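Local structure of beta-galactosidase BgaB (5VYM) at residues E14-T19 and K28-H33; V52-D57 and A74-R79; V64-V69 and G88-G93; T68-S73 and T96-E101. The protein hydrolyses terminal non-reducing beta-D-galactose from galactooligosaccharides, preferring beta1-4-linked galactobiose units, and is represented here by its trimerisation domain. All blocks are in the same frame, centred on the assembly; numbering follows the deposited sequence.

How the contacts relate
From the N terminus, contact 1 comes first and is complete before the others open: it closes the short loop between helix 13-20 and helix 31-44. Contact 2 then ties the turn after strand 50-53 to the start of helix 74-85. Contact 3 pairs strand 63-66 with strand 89-93 around that same helix, and contact 4 carries on from it into the loops that follow both strands, sharing Thr68 and Val69. Contact 2 crosses contacts 3 and 4, its segments alternating with theirs. Contact 1 touches both of the last two, through His31 against the end of strand 63-66 and through Ser15 OG, 2.9 Å from Ile71 N.

Contact 1: E14-T19 and K28-H33; sequences ESEWAT and KLNHWH
Trp32 N donates to Glu16 OE1 over 3.0 Å and His31 N to Thr19 OG1 over 3.1 Å, so two side chains of helix 13-20 take up the first backbone N-H groups of helix 31-44. This is an N-capped helix start, Asn30 being the N-cap, in the glutaminase I-like alpha/beta fold of the trimerisation domain. Glu16 reaches it with CG anti to the backbone N (chi1 177°) and a bend at chi2 (66°). Its OE1 is met on the syn side but tilted out of the carboxylate plane, and the carboxylate stands nearly perpendicular to the Trp32 indole plane, with OE1 3.4 Å from Trp32 CB. OE2 accepts from a water that also donates to Asn30 OD1, bridging the two side chains. Asn30 OD1 further accepts the capping bond from His33 N at 3.1 Å, the donor lying above the carbonyl plane. A carboxylate at this helix end would probably be stabilised by the helix dipole. Thr19 keeps OG1 beside its own backbone N, where it also makes a weak bond to Ser15 O, while CG2 lies 3.6 Å from Asn30 CA. Outside the segments, Pro67 O at ND1 and Ser12 N at NE2 fix the rotation of the His31 ring. Over one face of that ring sits Ser15 CB, 4.2 Å from the centroid and 26° off the normal, a CH-pi contact.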
loop_
_atom_site.group_PDB
_atom_site.type_symbol
_atom_site.label_atom_id
_atom_site.label_comp_id
_atom_site.label_asym_id
_atom_site.label_seq_id
_atom_site.Cartn_x
_atom_site.Cartn_y
_atom_site.Cartn_z
ATOM N N GLU B 14 0.666 -21.826 -10.116
ATOM C CA GLU B 14 1.447 -22.159 -8.930
ATOM C C GLU B 14 0.548 -22.351 -7.715
ATOM O O GLU B 14 0.791 -23.237 -6.888
ATOM C CB GLU B 14 2.490 -21.071 -8.662
ATOM C CG GLU B 14 3.559 -20.940 -9.741
ATOM C CD GLU B 14 3.150 -20.012 -10.871
ATOM O OE1 GLU B 14 4.049 -19.444 -11.528
ATOM O OE2 GLU B 14 1.934 -19.844 -11.099
ATOM N N SER B 15 -0.502 -21.534 -7.592
ATOM C CA SER B 15 -1.438 -21.701 -6.484
ATOM C C SER B 15 -2.188 -23.024 -6.592
ATOM O O SER B 15 -2.478 -23.666 -5.575
ATOM C CB SER B 15 -2.418 -20.528 -6.438
ATOM O OG SER B 15 -1.733 -19.301 -6.250
ATOM N N GLU B 16 -2.507 -23.448 -7.818
ATOM C CA GLU B 16 -3.152 -24.743 -8.006
ATOM C C GLU B 16 -2.208 -25.885 -7.649
ATOM O O GLU B 16 -2.643 -26.918 -7.127
ATOM C CB GLU B 16 -3.648 -24.877 -9.446
ATOM C CG GLU B 16 -4.278 -26.228 -9.778
ATOM C CD GLU B 16 -5.570 -26.493 -9.017
ATOM O OE1 GLU B 16 -6.124 -25.551 -8.410
ATOM O OE2 GLU B 16 -6.034 -27.654 -9.029
ATOM N N TRP B 17 -0.911 -25.716 -7.920
ATOM C CA TRP B 17 0.067 -26.722 -7.518
ATOM C C TRP B 17 0.112 -26.859 -6.001
ATOM O O TRP B 17 0.117 -27.972 -5.465
ATOM C CB TRP B 17 1.447 -26.362 -8.067
ATOM C CG TRP B 17 1.493 -26.213 -9.558
ATOM C CD1 TRP B 17 0.583 -26.683 -10.460
ATOM C CD2 TRP B 17 2.502 -25.539 -10.319
ATOM N NE1 TRP B 17 0.965 -26.346 -11.736
ATOM C CE2 TRP B 17 2.139 -25.642 -11.677
ATOM C CE3 TRP B 17 3.676 -24.860 -9.984
ATOM C CZ2 TRP B 17 2.910 -25.092 -12.698
ATOM C CZ3 TRP B 17 4.439 -24.313 -10.999
ATOM C CH2 TRP B 17 4.053 -24.432 -12.340
ATOM N N ALA B 18 0.142 -25.728 -5.290
ATOM C CA ALA B 18 0.100 -25.772 -3.833
ATOM C C ALA B 18 -1.203 -26.380 -3.333
ATOM O O ALA B 18 -1.228 -27.008 -2.269
ATOM C CB ALA B 18 0.292 -24.369 -3.255
ATOM N N THR B 19 -2.291 -26.204 -4.084
ATOM C CA THR B 19 -3.560 -26.830 -3.724
ATOM C C THR B 19 -3.467 -28.349 -3.814
ATOM O O THR B 19 -3.914 -29.067 -2.912
ATOM C CB THR B 19 -4.673 -26.301 -4.633
ATOM O OG1 THR B 19 -5.092 -25.009 -4.176
ATOM C CG2 THR B 19 -5.861 -27.250 -4.649
ATOM N N LYS B 28 -10.330 -28.323 1.891
ATOM C CA LYS B 28 -11.300 -27.469 1.217
ATOM C C LYS B 28 -10.626 -26.355 0.425
ATOM O O LYS B 28 -11.236 -25.813 -0.503
ATOM C CB LYS B 28 -12.274 -26.884 2.243
ATOM C CG LYS B 28 -13.468 -26.147 1.648
ATOM C CD LYS B 28 -14.291 -27.049 0.744
ATOM C CE LYS B 28 -15.598 -26.380 0.340
ATOM N NZ LYS B 28 -15.379 -25.090 -0.374
ATOM N N LEU B 29 -9.387 -26.007 0.766
ATOM C CA LEU B 29 -8.629 -25.021 0.003
ATOM C C LEU B 29 -8.324 -25.583 -1.379
ATOM O O LEU B 29 -7.485 -26.478 -1.524
ATOM C CB LEU B 29 -7.346 -24.656 0.741
ATOM C CG LEU B 29 -7.526 -23.927 2.073
ATOM C CD1 LEU B 29 -6.189 -23.752 2.779
ATOM C CD2 LEU B 29 -8.203 -22.581 1.851
ATOM N N ASN B 30 -9.010 -25.066 -2.395
ATOM C CA ASN B 30 -8.841 -25.525 -3.771
ATOM C C ASN B 30 -8.921 -24.304 -4.676
ATOM O O ASN B 30 -9.982 -23.678 -4.781
ATOM C CB ASN B 30 -9.901 -26.563 -4.142
ATOM C CG ASN B 30 -9.598 -27.271 -5.450
ATOM O OD1 ASN B 30 -9.265 -26.641 -6.453
ATOM N ND2 ASN B 30 -9.709 -28.596 -5.442
ATOM N N HIS B 31 -7.808 -23.969 -5.331
ATOM C CA HIS B 31 -7.759 -22.740 -6.117
ATOM C C HIS B 31 -8.709 -22.802 -7.308
ATOM O O HIS B 31 -9.555 -21.918 -7.486
ATOM C CB HIS B 31 -6.330 -22.464 -6.585
ATOM C CG HIS B 31 -6.222 -21.304 -7.525
ATOM N ND1 HIS B 31 -6.915 -20.128 -7.335
ATOM C CD2 HIS B 31 -5.510 -21.142 -8.664
ATOM C CE1 HIS B 31 -6.633 -19.290 -8.317
ATOM N NE2 HIS B 31 -5.782 -19.881 -9.137
ATOM N N TRP B 32 -8.584 -23.843 -8.136
ATOM C CA TRP B 32 -9.398 -23.907 -9.346
ATOM C C TRP B 32 -10.878 -24.075 -9.026
ATOM O O TRP B 32 -11.728 -23.537 -9.745
ATOM C CB TRP B 32 -8.927 -25.042 -10.256
ATOM C CG TRP B 32 -9.760 -25.153 -11.493
ATOM C CD1 TRP B 32 -10.628 -26.155 -11.811
ATOM C CD2 TRP B 32 -9.826 -24.206 -12.566
ATOM N NE1 TRP B 32 -11.220 -25.898 -13.025
ATOM C CE2 TRP B 32 -10.745 -24.707 -13.508
ATOM C CE3 TRP B 32 -9.192 -22.987 -12.823
ATOM C CZ2 TRP B 32 -11.046 -24.033 -14.688
ATOM C CZ3 TRP B 32 -9.491 -22.318 -13.996
ATOM C CH2 TRP B 32 -10.411 -22.843 -14.913
ATOM N N HIS B 33 -11.207 -24.815 -7.965
ATOM C CA HIS B 33 -12.604 -24.919 -7.562
ATOM C C HIS B 33 -13.140 -23.578 -7.084
ATOM O O HIS B 33 -14.316 -23.266 -7.301
ATOM C CB HIS B 33 -12.767 -25.981 -6.474
ATOM C CG HIS B 33 -12.657 -27.386 -6.981
ATOM N ND1 HIS B 33 -12.985 -28.482 -6.213
ATOM C CD2 HIS B 33 -12.257 -27.871 -8.180
ATOM C CE1 HIS B 33 -12.792 -29.583 -6.917
ATOM N NE2 HIS B 33 -12.350 -29.241 -8.114
HETATM O O HOH W 1 -8.562 -28.466 -8.604
#

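Contact 2: V52-D57 and A74-R79; sequences VPLAYD and AADTQR
Leu54 O is gripped by two donors, Arg79 NH1 at 2.9 Å and the indole NE1 of Trp58 from the loop beyond. A second carbonyl of the same turn, Tyr56 O, takes Arg79 NH2 at 2.7 Å, so one guanidinium holds two backbone oxygens along its edge. The evidence for this edge-on reading is angular: Tyr56 O lies 8° out of the guanidinium plane, and Leu54 O is tilted 21° from it. Neither bond is straight, and at Tyr56 O the donor stands above the carbonyl plane. Pro53 to Tyr56 form a type I beta turn, closed by Tyr56 N to Pro53 O at 3.1 Å, and both gripped oxygens belong to it. In the alpha/beta fold of the domain this turn leaves strand 50-53, outermost in the parallel sheet within this chain, and helix 74-85 begins alongside. Within that helix Asp76, one turn earlier, makes a salt bridge from OD1 to Arg79 NH1 over 3.2 Å, approached from above the carboxylate plane. The arginine chain bends at chi3 (63°), which swings the guanidinium across to the turn. A leucine in place of Arg79 would probably leave Asp76 without its charge partner and Tyr56 O without this donor. Leu54 CD2 also lies 3.6 Å from Asp76 OD2, a methyl against a carboxylate oxygen, the two side chains coming from opposite directions.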
loop_
_atom_site.group_PDB
_atom_site.type_symbol
_atom_site.label_atom_id
_atom_site.label_comp_id
_atom_site.label_asym_id
_atom_site.label_seq_id
_atom_site.Cartn_x
_atom_site.Cartn_y
_atom_site.Cartn_z
ATOM N N VAL B 52 -8.723 -15.217 -16.466
ATOM C CA VAL B 52 -7.486 -14.751 -17.081
ATOM C C VAL B 52 -6.325 -15.275 -16.255
ATOM O O VAL B 52 -6.360 -15.180 -15.026
ATOM C CB VAL B 52 -7.424 -13.215 -17.177
ATOM C CG1 VAL B 52 -6.116 -12.772 -17.812
ATOM C CG2 VAL B 52 -8.614 -12.686 -17.961
ATOM N N PRO B 53 -5.288 -15.846 -16.870
ATOM C CA PRO B 53 -4.099 -16.231 -16.104
ATOM C C PRO B 53 -3.473 -15.025 -15.418
ATOM O O PRO B 53 -3.488 -13.908 -15.938
ATOM C CB PRO B 53 -3.165 -16.818 -17.168
ATOM C CG PRO B 53 -4.076 -17.272 -18.256
ATOM C CD PRO B 53 -5.215 -16.293 -18.272
ATOM N N LEU B 54 -2.915 -15.274 -14.231
ATOM C CA LEU B 54 -2.348 -14.196 -13.427
ATOM C C LEU B 54 -1.226 -13.477 -14.166
ATOM O O LEU B 54 -1.071 -12.256 -14.039
ATOM C CB LEU B 54 -1.851 -14.756 -12.094
ATOM C CG LEU B 54 -1.161 -13.802 -11.120
ATOM C CD1 LEU B 54 -2.033 -12.594 -10.844
ATOM C CD2 LEU B 54 -0.821 -14.518 -9.822
ATOM N N ALA B 55 -0.439 -14.212 -14.954
ATOM C CA ALA B 55 0.700 -13.618 -15.643
ATOM C C ALA B 55 0.297 -12.724 -16.810
ATOM O O ALA B 55 1.136 -11.958 -17.293
ATOM C CB ALA B 55 1.642 -14.714 -16.141
ATOM N N TYR B 56 -0.949 -12.795 -17.270
ATOM C CA TYR B 56 -1.359 -12.027 -18.435
ATOM C C TYR B 56 -1.653 -10.577 -18.056
ATOM O O TYR B 56 -1.727 -10.210 -16.880
ATOM C CB TYR B 56 -2.580 -12.661 -19.101
ATOM C CG TYR B 56 -2.278 -13.920 -19.888
ATOM C CD1 TYR B 56 -3.280 -14.585 -20.582
ATOM C CD2 TYR B 56 -0.992 -14.443 -19.935
ATOM C CE1 TYR B 56 -3.011 -15.735 -21.302
ATOM C CE2 TYR B 56 -0.714 -15.592 -20.651
ATOM C CZ TYR B 56 -1.726 -16.234 -21.332
ATOM O OH TYR B 56 -1.452 -17.377 -22.046
ATOM N N ASP B 57 -1.823 -9.746 -19.083
ATOM C CA ASP B 57 -2.081 -8.317 -18.911
ATOM C C ASP B 57 -3.578 -8.114 -18.717
ATOM O O ASP B 57 -4.339 -8.044 -19.685
ATOM C CB ASP B 57 -1.562 -7.535 -20.114
ATOM C CG ASP B 57 -1.780 -6.037 -19.983
ATOM O OD1 ASP B 57 -2.105 -5.567 -18.873
ATOM O OD2 ASP B 57 -1.625 -5.327 -21.000
ATOM N N ALA B 74 6.021 -10.769 -4.867
ATOM C CA ALA B 74 6.026 -9.342 -4.569
ATOM C C ALA B 74 5.660 -8.527 -5.803
ATOM O O ALA B 74 4.906 -7.551 -5.712
ATOM C CB ALA B 74 7.391 -8.919 -4.029
ATOM N N ALA B 75 6.172 -8.927 -6.970
ATOM C CA ALA B 75 5.890 -8.189 -8.197
ATOM C C ALA B 75 4.412 -8.256 -8.556
ATOM O O ALA B 75 3.842 -7.277 -9.051
ATOM C CB ALA B 75 6.746 -8.730 -9.340
ATOM N N ASP B 76 3.770 -9.400 -8.314
ATOM C CA ASP B 76 2.350 -9.520 -8.627
ATOM C C ASP B 76 1.496 -8.741 -7.635
ATOM O O ASP B 76 0.476 -8.153 -8.016
ATOM C CB ASP B 76 1.939 -10.992 -8.665
ATOM C CG ASP B 76 2.373 -11.686 -9.946
ATOM O OD1 ASP B 76 2.626 -10.983 -10.949
ATOM O OD2 ASP B 76 2.454 -12.932 -9.953
ATOM N N THR B 77 1.888 -8.725 -6.359
ATOM C CA THR B 77 1.202 -7.871 -5.394
ATOM C C THR B 77 1.341 -6.404 -5.781
ATOM O O THR B 77 0.402 -5.615 -5.621
ATOM C CB THR B 77 1.750 -8.115 -3.986
ATOM O OG1 THR B 77 1.690 -9.513 -3.682
ATOM C CG2 THR B 77 0.932 -7.355 -2.955
ATOM N N GLN B 78 2.508 -6.025 -6.310
ATOM C CA GLN B 78 2.703 -4.661 -6.789
ATOM C C GLN B 78 1.820 -4.368 -7.996
ATOM O O GLN B 78 1.319 -3.247 -8.147
ATOM C CB GLN B 78 4.177 -4.434 -7.129
ATOM C CG GLN B 78 4.503 -3.021 -7.588
ATOM C CD GLN B 78 4.252 -1.987 -6.512
ATOM O OE1 GLN B 78 4.663 -2.155 -5.364
ATOM N NE2 GLN B 78 3.566 -0.910 -6.875
ATOM N N ARG B 79 1.619 -5.360 -8.869
ATOM C CA ARG B 79 0.742 -5.159 -10.020
ATOM C C ARG B 79 -0.690 -4.888 -9.580
ATOM O O ARG B 79 -1.387 -4.062 -10.181
ATOM C CB ARG B 79 0.795 -6.373 -10.947
ATOM C CG ARG B 79 2.116 -6.556 -11.679
ATOM C CD ARG B 79 2.122 -7.860 -12.461
ATOM N NE ARG B 79 1.109 -7.870 -13.512
ATOM C CZ ARG B 79 0.571 -8.976 -14.018
ATOM N NH1 ARG B 79 0.939 -10.165 -13.558
ATOM N NH2 ARG B 79 -0.344 -8.894 -14.973
#

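Contact 3: V64-V69 and G88-G93; sequences VVLPTV and GRVVVG
Leu66 lays its CD1 on Val90 CG1 at 3.8 Å, the two side chains crossing at a slant across neighbouring strands. Both lie on the sheet face that also carries Val64 and Val92. On the reverse face Val65 and Val91 run side by side and point the same way, with Val65 CG2 4.0 Å from Val91 CB. Val65 puts this methyl there by setting CG1 anti to its backbone N (chi1 179°), with CG2 next to that N. Backbone geometry fixes the register: strands 64-66 and 89-93 run parallel at 11°, their axes 4.7 Å apart, pairing Val64 with Val90, Val65 with Val91 and Leu66 with Val92. The bonds step from one strand to the other: Val64 N to Arg89 O, Val91 N to Val64 O at 2.8 Å, Leu66 N to Val91 O, and finally Gly93 N to Leu66 O at 3.0 Å. Between them, Val90 CA comes within 3.3 Å of Val64 O as a CA-H...O contact. The pair forms the two strands of a beta-alpha-beta unit whose helix, 74-85, packs Leu80 on Val64 and Leu66, and Phe83 and Ala84 on Val90. Helix 31-44 sits on the reverse face with Trp38 against Val65, strand 7-11 flanks strand 63-66, and beyond strand 89-93 the parallel sheet continues into a strand of the second subunit.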
loop_
_atom_site.group_PDB
_atom_site.type_symbol
_atom_site.label_atom_id
_atom_site.label_comp_id
_atom_site.label_asym_id
_atom_site.label_seq_id
_atom_site.Cartn_x
_atom_site.Cartn_y
_atom_site.Cartn_z
ATOM N N VAL B 64 -10.893 -7.129 -10.686
ATOM C CA VAL B 64 -10.048 -8.316 -10.687
ATOM C C VAL B 64 -10.315 -9.087 -9.402
ATOM O O VAL B 64 -10.357 -8.496 -8.315
ATOM C CB VAL B 64 -8.559 -7.940 -10.823
ATOM C CG1 VAL B 64 -7.688 -8.862 -10.011
ATOM C CG2 VAL B 64 -8.146 -7.965 -12.286
ATOM N N VAL B 65 -10.519 -10.398 -9.526
ATOM C CA VAL B 65 -10.870 -11.263 -8.403
ATOM C C VAL B 65 -9.778 -12.310 -8.238
ATOM O O VAL B 65 -9.366 -12.942 -9.217
ATOM C CB VAL B 65 -12.241 -11.933 -8.608
ATOM C CG1 VAL B 65 -12.572 -12.847 -7.439
ATOM C CG2 VAL B 65 -13.328 -10.882 -8.796
ATOM N N LEU B 66 -9.313 -12.495 -7.000
ATOM C CA LEU B 66 -8.275 -13.472 -6.673
ATOM C C LEU B 66 -8.829 -14.465 -5.659
ATOM O O LEU B 66 -8.743 -14.238 -4.441
ATOM C CB LEU B 66 -7.018 -12.789 -6.138
ATOM C CG LEU B 66 -6.241 -11.909 -7.118
ATOM C CD1 LEU B 66 -6.646 -10.450 -6.973
ATOM C CD2 LEU B 66 -4.742 -12.080 -6.929
ATOM N N PRO B 67 -9.400 -15.581 -6.111
ATOM C CA PRO B 67 -9.921 -16.578 -5.171
ATOM C C PRO B 67 -8.914 -17.676 -4.867
ATOM O O PRO B 67 -8.556 -18.459 -5.753
ATOM C CB PRO B 67 -11.148 -17.130 -5.905
ATOM C CG PRO B 67 -10.869 -16.873 -7.388
ATOM C CD PRO B 67 -9.658 -15.972 -7.506
ATOM N N THR B 68 -8.461 -17.740 -3.614
ATOM C CA THR B 68 -7.472 -18.723 -3.172
ATOM C C THR B 68 -6.237 -18.693 -4.073
ATOM O O THR B 68 -5.749 -19.719 -4.553
ATOM C CB THR B 68 -8.084 -20.127 -3.103
ATOM O OG1 THR B 68 -9.391 -20.046 -2.521
ATOM C CG2 THR B 68 -7.227 -21.057 -2.243
ATOM N N VAL B 69 -5.739 -17.485 -4.321
ATOM C CA VAL B 69 -4.459 -17.309 -5.024
ATOM C C VAL B 69 -3.388 -17.364 -3.941
ATOM O O VAL B 69 -2.882 -16.350 -3.454
ATOM C CB VAL B 69 -4.422 -16.017 -5.846
ATOM C CG1 VAL B 69 -3.088 -15.877 -6.567
ATOM C CG2 VAL B 69 -5.567 -16.002 -6.846
ATOM N N GLY B 88 -8.772 0.736 -10.292
ATOM C CA GLY B 88 -9.343 -0.585 -10.426
ATOM C C GLY B 88 -9.894 -1.124 -9.119
ATOM O O GLY B 88 -9.567 -0.655 -8.029
ATOM N N ARG B 89 -10.752 -2.133 -9.244
ATOM C CA ARG B 89 -11.348 -2.816 -8.104
ATOM C C ARG B 89 -10.735 -4.203 -7.975
ATOM O O ARG B 89 -10.636 -4.936 -8.965
ATOM C CB ARG B 89 -12.869 -2.911 -8.251
ATOM C CG ARG B 89 -13.566 -3.539 -7.054
ATOM C CD ARG B 89 -15.067 -3.292 -7.085
ATOM N NE ARG B 89 -15.710 -3.905 -8.243
ATOM C CZ ARG B 89 -17.020 -3.884 -8.466
ATOM N NH1 ARG B 89 -17.831 -3.281 -7.607
ATOM N NH2 ARG B 89 -17.523 -4.466 -9.546
ATOM N N VAL B 90 -10.321 -4.556 -6.762
ATOM C CA VAL B 90 -9.664 -5.828 -6.484
ATOM C C VAL B 90 -10.444 -6.543 -5.390
ATOM O O VAL B 90 -10.738 -5.954 -4.345
ATOM C CB VAL B 90 -8.196 -5.628 -6.064
ATOM C CG1 VAL B 90 -7.539 -6.970 -5.772
ATOM C CG2 VAL B 90 -7.430 -4.872 -7.141
ATOM N N VAL B 91 -10.784 -7.805 -5.635
ATOM C CA VAL B 91 -11.475 -8.644 -4.660
ATOM C C VAL B 91 -10.516 -9.752 -4.247
ATOM O O VAL B 91 -10.039 -10.518 -5.094
ATOM C CB VAL B 91 -12.781 -9.219 -5.229
ATOM C CG1 VAL B 91 -13.475 -10.090 -4.191
ATOM C CG2 VAL B 91 -13.700 -8.095 -5.686
ATOM N N VAL B 92 -10.231 -9.835 -2.951
ATOM C CA VAL B 92 -9.215 -10.738 -2.418
ATOM C C VAL B 92 -9.894 -11.754 -1.511
ATOM O O VAL B 92 -10.575 -11.379 -0.547
ATOM C CB VAL B 92 -8.120 -9.974 -1.658
ATOM C CG1 VAL B 92 -7.075 -10.937 -1.123
ATOM C CG2 VAL B 92 -7.481 -8.932 -2.558
ATOM N N GLY B 93 -9.700 -13.041 -1.813
ATOM C CA GLY B 93 -10.225 -14.087 -0.966
ATOM C C GLY B 93 -9.382 -14.312 0.277
ATOM O O GLY B 93 -8.237 -13.873 0.378
#

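Contact 4: T68-S73 and T96-E101; sequences TVLILS and TGLIDE
The two loops run together by backbone bonds, with Gly97 N to Val69 O at 2.8 Å, Ile99 N to Leu70 O at 2.9 Å, and Leu72 N to Ile99 O at 2.8 Å, a single bridge joining Ile71 and Ile99. Val69 centres an inverse gamma turn, and Gly97 has a positive phi (81°), which favours glycine. Thr96 OG1 accepts from Val69 N at 3.0 Å and is also bonded to Leu66 O at the end of strand 63-66. With OG1 beside its own backbone N (chi1 -71°) and CG2 anti to that N, Thr96 also turns CG2 onto Val69 CB. A valine at Thr96 would probably leave Val69 N and Leu66 O without this shared partner and the turn less firmly held. Ile71 CD1 packs on Ile99 CB at 3.6 Å. Leu70 CD2 meets Leu98 CD1 at 3.9 Å, and Leu72 CD1 lies over Gly97 CA. Ser73, whose OG caps helix 74-85 at Asp76 N, brings its CB within 3.4 Å of Glu101 OE1. Helix 13-20 packs Ser15 on Val69 and Thr19 on Leu70. The two loops leave the C-terminal ends of neighbouring parallel strands 63-66 and 89-93, where the connections of a doubly wound alpha/beta fold lie; here they are bonded to each other.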
loop_
_atom_site.group_PDB
_atom_site.type_symbol
_atom_site.label_atom_id
_atom_site.label_comp_id
_atom_site.label_asym_id
_atom_site.label_seq_id
_atom_site.Cartn_x
_atom_site.Cartn_y
_atom_site.Cartn_z
ATOM N N THR B 68 -8.461 -17.740 -3.614
ATOM C CA THR B 68 -7.472 -18.723 -3.172
ATOM C C THR B 68 -6.237 -18.693 -4.073
ATOM O O THR B 68 -5.749 -19.719 -4.553
ATOM C CB THR B 68 -8.084 -20.127 -3.103
ATOM O OG1 THR B 68 -9.391 -20.046 -2.521
ATOM C CG2 THR B 68 -7.227 -21.057 -2.243
ATOM N N VAL B 69 -5.739 -17.485 -4.321
ATOM C CA VAL B 69 -4.459 -17.309 -5.024
ATOM C C VAL B 69 -3.388 -17.364 -3.941
ATOM O O VAL B 69 -2.882 -16.350 -3.454
ATOM C CB VAL B 69 -4.422 -16.017 -5.846
ATOM C CG1 VAL B 69 -3.088 -15.877 -6.567
ATOM C CG2 VAL B 69 -5.567 -16.002 -6.846
ATOM N N LEU B 70 -3.047 -18.592 -3.542
ATOM C CA LEU B 70 -2.160 -18.787 -2.398
ATOM C C LEU B 70 -0.774 -18.213 -2.661
ATOM O O LEU B 70 -0.159 -17.623 -1.765
ATOM C CB LEU B 70 -2.064 -20.275 -2.059
ATOM C CG LEU B 70 -3.320 -20.921 -1.477
ATOM C CD1 LEU B 70 -3.550 -22.283 -2.106
ATOM C CD2 LEU B 70 -3.198 -21.039 0.033
ATOM N N ILE B 71 -0.266 -18.379 -3.878
ATOM C CA ILE B 71 1.071 -17.926 -4.238
ATOM C C ILE B 71 0.949 -16.553 -4.881
ATOM O O ILE B 71 0.327 -16.408 -5.940
ATOM C CB ILE B 71 1.766 -18.916 -5.185
ATOM C CG1 ILE B 71 1.557 -20.357 -4.710
ATOM C CG2 ILE B 71 3.249 -18.595 -5.286
ATOM C CD1 ILE B 71 2.218 -20.673 -3.393
ATOM N N LEU B 72 1.535 -15.545 -4.240
ATOM C CA LEU B 72 1.597 -14.194 -4.782
ATOM C C LEU B 72 3.011 -13.673 -4.601
ATOM O O LEU B 72 3.469 -13.491 -3.468
ATOM C CB LEU B 72 0.596 -13.262 -4.095
ATOM C CG LEU B 72 -0.736 -13.011 -4.803
ATOM C CD1 LEU B 72 -1.488 -11.880 -4.119
ATOM C CD2 LEU B 72 -0.520 -12.704 -6.277
ATOM N N SER B 73 3.704 -13.445 -5.712
ATOM C CA SER B 73 5.016 -12.830 -5.652
ATOM C C SER B 73 4.887 -11.365 -5.241
ATOM O O SER B 73 3.800 -10.780 -5.250
ATOM C CB SER B 73 5.725 -12.946 -7.001
ATOM O OG SER B 73 4.967 -12.325 -8.024
ATOM N N THR B 96 -5.872 -15.921 -0.142
ATOM C CA THR B 96 -5.058 -15.333 -1.198
ATOM C C THR B 96 -3.866 -14.601 -0.594
ATOM O O THR B 96 -4.017 -13.853 0.378
ATOM C CB THR B 96 -5.891 -14.371 -2.050
ATOM O OG1 THR B 96 -6.819 -15.119 -2.847
ATOM C CG2 THR B 96 -4.998 -13.537 -2.962
ATOM N N GLY B 97 -2.685 -14.828 -1.162
ATOM C CA GLY B 97 -1.508 -14.076 -0.774
ATOM C C GLY B 97 -0.824 -14.556 0.485
ATOM O O GLY B 97 -0.313 -13.737 1.258
ATOM N N LEU B 98 -0.790 -15.868 0.712
ATOM C CA LEU B 98 -0.163 -16.416 1.908
ATOM C C LEU B 98 1.287 -16.818 1.686
ATOM O O LEU B 98 2.076 -16.817 2.638
ATOM C CB LEU B 98 -0.951 -17.631 2.407
ATOM C CG LEU B 98 -2.460 -17.457 2.587
ATOM C CD1 LEU B 98 -3.073 -18.708 3.201
ATOM C CD2 LEU B 98 -2.767 -16.229 3.430
ATOM N N ILE B 99 1.658 -17.162 0.454
ATOM C CA ILE B 99 2.967 -17.720 0.150
ATOM C C ILE B 99 3.571 -16.954 -1.021
ATOM O O ILE B 99 2.860 -16.510 -1.929
ATOM C CB ILE B 99 2.866 -19.231 -0.166
ATOM C CG1 ILE B 99 2.081 -19.958 0.929
ATOM C CG2 ILE B 99 4.233 -19.849 -0.294
ATOM C CD1 ILE B 99 1.899 -21.440 0.680
ATOM N N ASP B 100 4.894 -16.791 -0.994
ATOM C CA ASP B 100 5.593 -16.068 -2.045
ATOM C C ASP B 100 5.961 -17.018 -3.188
ATOM O O ASP B 100 5.677 -18.217 -3.152
ATOM C CB ASP B 100 6.827 -15.359 -1.478
ATOM C CG ASP B 100 7.969 -16.312 -1.164
ATOM O OD1 ASP B 100 7.715 -17.516 -0.956
ATOM O OD2 ASP B 100 9.129 -15.852 -1.118
ATOM N N GLU B 101 6.614 -16.469 -4.216
ATOM C CA GLU B 101 6.905 -17.246 -5.418
ATOM C C GLU B 101 7.940 -18.336 -5.179
ATOM O O GLU B 101 8.022 -19.278 -5.975
ATOM C CB GLU B 101 7.375 -16.324 -6.548
ATOM C CG GLU B 101 8.778 -15.757 -6.374
ATOM C CD GLU B 101 8.838 -14.590 -5.401
ATOM O OE1 GLU B 101 7.815 -14.293 -4.749
ATOM O OE2 GLU B 101 9.915 -13.966 -5.292
#